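Local coordinates for protein catechol 1,2-dioxygenase (Burkholderia ambifaria, PDB 5VXT) that probably catalyses the iron(III)-dependent intradiol ring cleavage of catechol with dioxygen, giving cis,cis-muconate, at residues 176-181 / 236-241. Numbering follows the deposited sequence.
With FE (Fe (III) ion), chain J; CAQ (catechol), chain K.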
ATOM      1  N   GLY B 176      26.730   2.262   5.310  1.00 42.00           N
ATOM      2  CA  GLY B 176      25.361   2.340   5.778  1.00 37.96           C
ATOM      3  C   GLY B 176      24.473   1.199   5.335  1.00 42.65           C
ATOM      4  O   GLY B 176      23.248   1.359   5.304  1.00 37.17           O
ATOM      5  N   PHE B 177      25.054   0.048   4.998  1.00 43.31           N
ATOM      6  CA  PHE B 177      24.311  -1.117   4.536  1.00 41.72           C
ATOM      7  C   PHE B 177      24.366  -2.228   5.578  1.00 40.99           C
ATOM      8  O   PHE B 177      25.393  -2.427   6.237  1.00 45.82           O
ATOM      9  CB  PHE B 177      24.867  -1.635   3.205  1.00 40.38           C
ATOM     10  CG  PHE B 177      24.694  -0.677   2.058  1.00 44.85           C
ATOM     11  CD1 PHE B 177      23.512   0.037   1.902  1.00 43.08           C
ATOM     12  CD2 PHE B 177      25.715  -0.486   1.139  1.00 46.59           C
ATOM     13  CE1 PHE B 177      23.355   0.922   0.849  1.00 44.89           C
ATOM     14  CE2 PHE B 177      25.560   0.392   0.080  1.00 45.32           C
ATOM     15  CZ  PHE B 177      24.384   1.099  -0.063  1.00 42.77           C
ATOM     16  N   TYR B 178      23.255  -2.944   5.718  1.00 40.70           N
ATOM     17  CA  TYR B 178      23.132  -4.069   6.635  1.00 40.38           C
ATOM     18  C   TYR B 178      23.277  -5.376   5.871  1.00 39.86           C
ATOM     19  O   TYR B 178      22.807  -5.495   4.736  1.00 38.68           O
ATOM     20  CB  TYR B 178      21.772  -4.064   7.337  1.00 34.32           C
ATOM     21  CG  TYR B 178      21.526  -2.946   8.325  1.00 36.31           C
ATOM     22  CD1 TYR B 178      21.329  -1.638   7.897  1.00 35.95           C
ATOM     23  CD2 TYR B 178      21.432  -3.212   9.685  1.00 37.25           C
ATOM     24  CE1 TYR B 178      21.080  -0.625   8.806  1.00 35.71           C
ATOM     25  CE2 TYR B 178      21.178  -2.212  10.593  1.00 30.47           C
ATOM     26  CZ  TYR B 178      21.009  -0.922  10.150  1.00 37.13           C
ATOM     27  OH  TYR B 178      20.757   0.063  11.060  1.00 43.29           O
ATOM     28  N   SER B 179      23.906  -6.367   6.499  1.00 38.09           N
ATOM     29  CA  SER B 179      23.931  -7.687   5.889  1.00 38.94           C
ATOM     30  C   SER B 179      22.502  -8.186   5.683  1.00 41.90           C
ATOM     31  O   SER B 179      21.580  -7.803   6.405  1.00 41.48           O
ATOM     32  CB  SER B 179      24.737  -8.665   6.749  1.00 42.23           C
ATOM     33  OG  SER B 179      24.175  -8.796   8.036  1.00 36.86           O
ATOM     34  N   HIS B 180      22.327  -9.005   4.639  1.00 44.67           N
ATOM     35  CA  HIS B 180      21.041  -9.518   4.166  1.00 42.75           C
ATOM     36  C   HIS B 180      20.250  -8.450   3.411  1.00 37.78           C
ATOM     37  O   HIS B 180      19.249  -8.770   2.766  1.00 35.78           O
ATOM     38  CB  HIS B 180      20.196 -10.085   5.316  1.00 51.49           C
ATOM     39  CG  HIS B 180      19.284 -11.200   4.904  1.00 61.94           C
ATOM     40  ND1 HIS B 180      19.731 -12.489   4.701  1.00 66.18           N
ATOM     41  CD2 HIS B 180      17.953 -11.220   4.654  1.00 64.84           C
ATOM     42  CE1 HIS B 180      18.713 -13.254   4.344  1.00 67.10           C
ATOM     43  NE2 HIS B 180      17.623 -12.510   4.308  1.00 63.52           N
ATOM     44  N   PHE B 181      20.691  -7.185   3.467  1.00 35.51           N
ATOM     45  CA  PHE B 181      20.002  -6.081   2.801  1.00 36.49           C
ATOM     46  C   PHE B 181      20.975  -5.184   2.048  1.00 39.93           C
ATOM     47  O   PHE B 181      20.711  -3.989   1.877  1.00 38.23           O
ATOM     48  CB  PHE B 181      19.210  -5.228   3.795  1.00 32.73           C
ATOM     49  CG  PHE B 181      18.223  -5.992   4.610  1.00 35.14           C
ATOM     50  CD1 PHE B 181      18.558  -6.443   5.881  1.00 37.46           C
ATOM     51  CD2 PHE B 181      16.951  -6.250   4.114  1.00 36.48           C
ATOM     52  CE1 PHE B 181      17.644  -7.150   6.643  1.00 40.58           C
ATOM     53  CE2 PHE B 181      16.034  -6.954   4.866  1.00 36.46           C
ATOM     54  CZ  PHE B 181      16.376  -7.406   6.131  1.00 38.42           C
ATOM     55  N   PRO B 236      20.807   8.989  11.564  1.00 31.24           N
ATOM     56  CA  PRO B 236      22.145   9.047  12.160  1.00 29.78           C
ATOM     57  C   PRO B 236      22.679   7.646  12.423  1.00 29.95           C
ATOM     58  O   PRO B 236      21.935   6.662  12.459  1.00 33.66           O
ATOM     59  CB  PRO B 236      21.916   9.811  13.468  1.00 34.24           C
ATOM     60  CG  PRO B 236      20.466   9.488  13.813  1.00 30.98           C
ATOM     61  CD  PRO B 236      19.767   9.474  12.489  1.00 34.09           C
ATOM     62  N   ALA B 237      24.000   7.561  12.608  1.00 31.72           N
ATOM     63  CA  ALA B 237      24.618   6.272  12.907  1.00 31.32           C
ATOM     64  C   ALA B 237      24.071   5.721  14.220  1.00 36.85           C
ATOM     65  O   ALA B 237      23.908   6.453  15.200  1.00 34.75           O
ATOM     66  CB  ALA B 237      26.142   6.417  12.984  1.00 32.62           C
ATOM     67  N   HIS B 238      23.788   4.423  14.243  1.00 30.51           N
ATOM     68  CA  HIS B 238      23.082   3.847  15.378  1.00 30.66           C
ATOM     69  C   HIS B 238      23.325   2.347  15.416  1.00 30.31           C
ATOM     70  O   HIS B 238      23.819   1.750  14.455  1.00 36.36           O
ATOM     71  CB  HIS B 238      21.582   4.131  15.303  1.00 28.98           C
ATOM     72  CG  HIS B 238      20.930   3.521  14.107  1.00 31.42           C
ATOM     73  ND1 HIS B 238      20.960   4.116  12.864  1.00 34.95           N
ATOM     74  CD2 HIS B 238      20.257   2.357  13.953  1.00 30.99           C
ATOM     75  CE1 HIS B 238      20.321   3.351  11.998  1.00 37.83           C
ATOM     76  NE2 HIS B 238      19.886   2.279  12.633  1.00 36.35           N
ATOM     77  N   VAL B 239      22.960   1.748  16.549  1.00 32.64           N
ATOM     78  CA  VAL B 239      23.044   0.308  16.768  1.00 30.51           C
ATOM     79  C   VAL B 239      21.734  -0.144  17.402  1.00 31.48           C
ATOM     80  O   VAL B 239      21.259   0.487  18.350  1.00 31.56           O
ATOM     81  CB  VAL B 239      24.240  -0.064  17.671  1.00 32.72           C
ATOM     82  CG1 VAL B 239      24.281  -1.553  17.908  1.00 33.73           C
ATOM     83  CG2 VAL B 239      25.533   0.404  17.042  1.00 32.63           C
ATOM     84  N   HIS B 240      21.158  -1.233  16.885  1.00 34.56           N
ATOM     85  CA  HIS B 240      19.898  -1.792  17.372  1.00 30.34           C
ATOM     86  C   HIS B 240      20.131  -2.861  18.430  1.00 32.76           C
ATOM     87  O   HIS B 240      21.113  -3.602  18.370  1.00 30.88           O
ATOM     88  CB  HIS B 240      19.121  -2.439  16.231  1.00 28.89           C
ATOM     89  CG  HIS B 240      18.656  -1.484  15.181  1.00 35.25           C
ATOM     90  ND1 HIS B 240      17.413  -0.890  15.220  1.00 30.18           N
ATOM     91  CD2 HIS B 240      19.254  -1.035  14.051  1.00 34.81           C
ATOM     92  CE1 HIS B 240      17.266  -0.114  14.162  1.00 31.13           C
ATOM     93  NE2 HIS B 240      18.367  -0.184  13.435  1.00 36.52           N
ATOM     94  N   PHE B 241      19.187  -2.978  19.368  1.00 29.42           N
ATOM     95  CA  PHE B 241      19.205  -4.098  20.298  1.00 30.09           C
ATOM     96  C   PHE B 241      17.814  -4.673  20.551  1.00 29.74           C
ATOM     97  O   PHE B 241      16.828  -3.939  20.662  1.00 28.96           O
ATOM     98  CB  PHE B 241      19.817  -3.705  21.648  1.00 30.48           C
ATOM     99  CG  PHE B 241      21.215  -3.160  21.545  1.00 35.63           C
ATOM    100  CD1 PHE B 241      22.316  -4.004  21.656  1.00 32.08           C
ATOM    101  CD2 PHE B 241      21.429  -1.806  21.344  1.00 31.06           C
ATOM    102  CE1 PHE B 241      23.609  -3.504  21.568  1.00 34.54           C
ATOM    103  CE2 PHE B 241      22.720  -1.302  21.251  1.00 31.14           C
ATOM    104  CZ  PHE B 241      23.806  -2.156  21.362  1.00 32.21           C
TER
HETATM  105 FE    FE J 402      19.046   0.667  11.704  0.83 28.10          FE
HETATM  106  C1  CAQ K 403      14.936   2.311   8.361  1.00 59.25           C
HETATM  107  C2  CAQ K 403      16.168   1.662   8.396  1.00 57.60           C
HETATM  108  C3  CAQ K 403      16.792   1.452   9.617  1.00 58.90           C
HETATM  109  O3  CAQ K 403      17.991   0.823   9.708  1.00 53.81           O
HETATM  110  C4  CAQ K 403      16.135   1.924  10.850  1.00 61.92           C
HETATM  111  O4  CAQ K 403      16.747   1.725  12.043  1.00 62.28           O
HETATM  112  C5  CAQ K 403      14.906   2.564  10.769  1.00 62.81           C
HETATM  113  C6  CAQ K 403      14.313   2.756   9.525  1.00 60.01           C
HETATM  114  O   HOH W   1      23.099   0.764  11.953  1.00 26.73           O
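In the catechol-bound active site, Tyr178 meets His238 and His240 through a shared iron(III) ion, an instance of a metal bridging a loop and a strand whose backbones stay well apart: the nearest CA atoms, of Tyr178 and Val239, are 11.0 Å from each other. The phenol oxygen OH of Tyr178 lies 1.9 Å from the iron, and NE2 of His238 and NE2 of His240 each bind it at 2.0 Å. Those ligand atoms lie close together because they share the metal; Tyr178 OH and His238 NE2, 2.9 Å apart, form no hydrogen bond. The tyrosine crosses both imidazoles at about a right angle, with His238 NE2 and His240 CD2 near the plane of its ring at the edge. Catechol adds O3 at 2.3 Å and O4 at 2.5 Å from the iron, a bidentate mode characteristic of substrate complexes of intradiol dioxygenases. In this family the non-haem iron sits against a beta sandwich; here strand 238-244 presents both histidines, while Tyr178 reaches in from the loop between strands 166-170 and 193-197. With CG between backbone N and carbonyl carbon (chi1 63°), His238 swings NE2 to the iron; its ND1-H bonds back to Pro236 O at 2.8 Å, almost straight at 169°, so both nitrogens hold the ring's rotation. On the strand's flanks, Trp170 stacks on His240 and Gln254 touches both histidines.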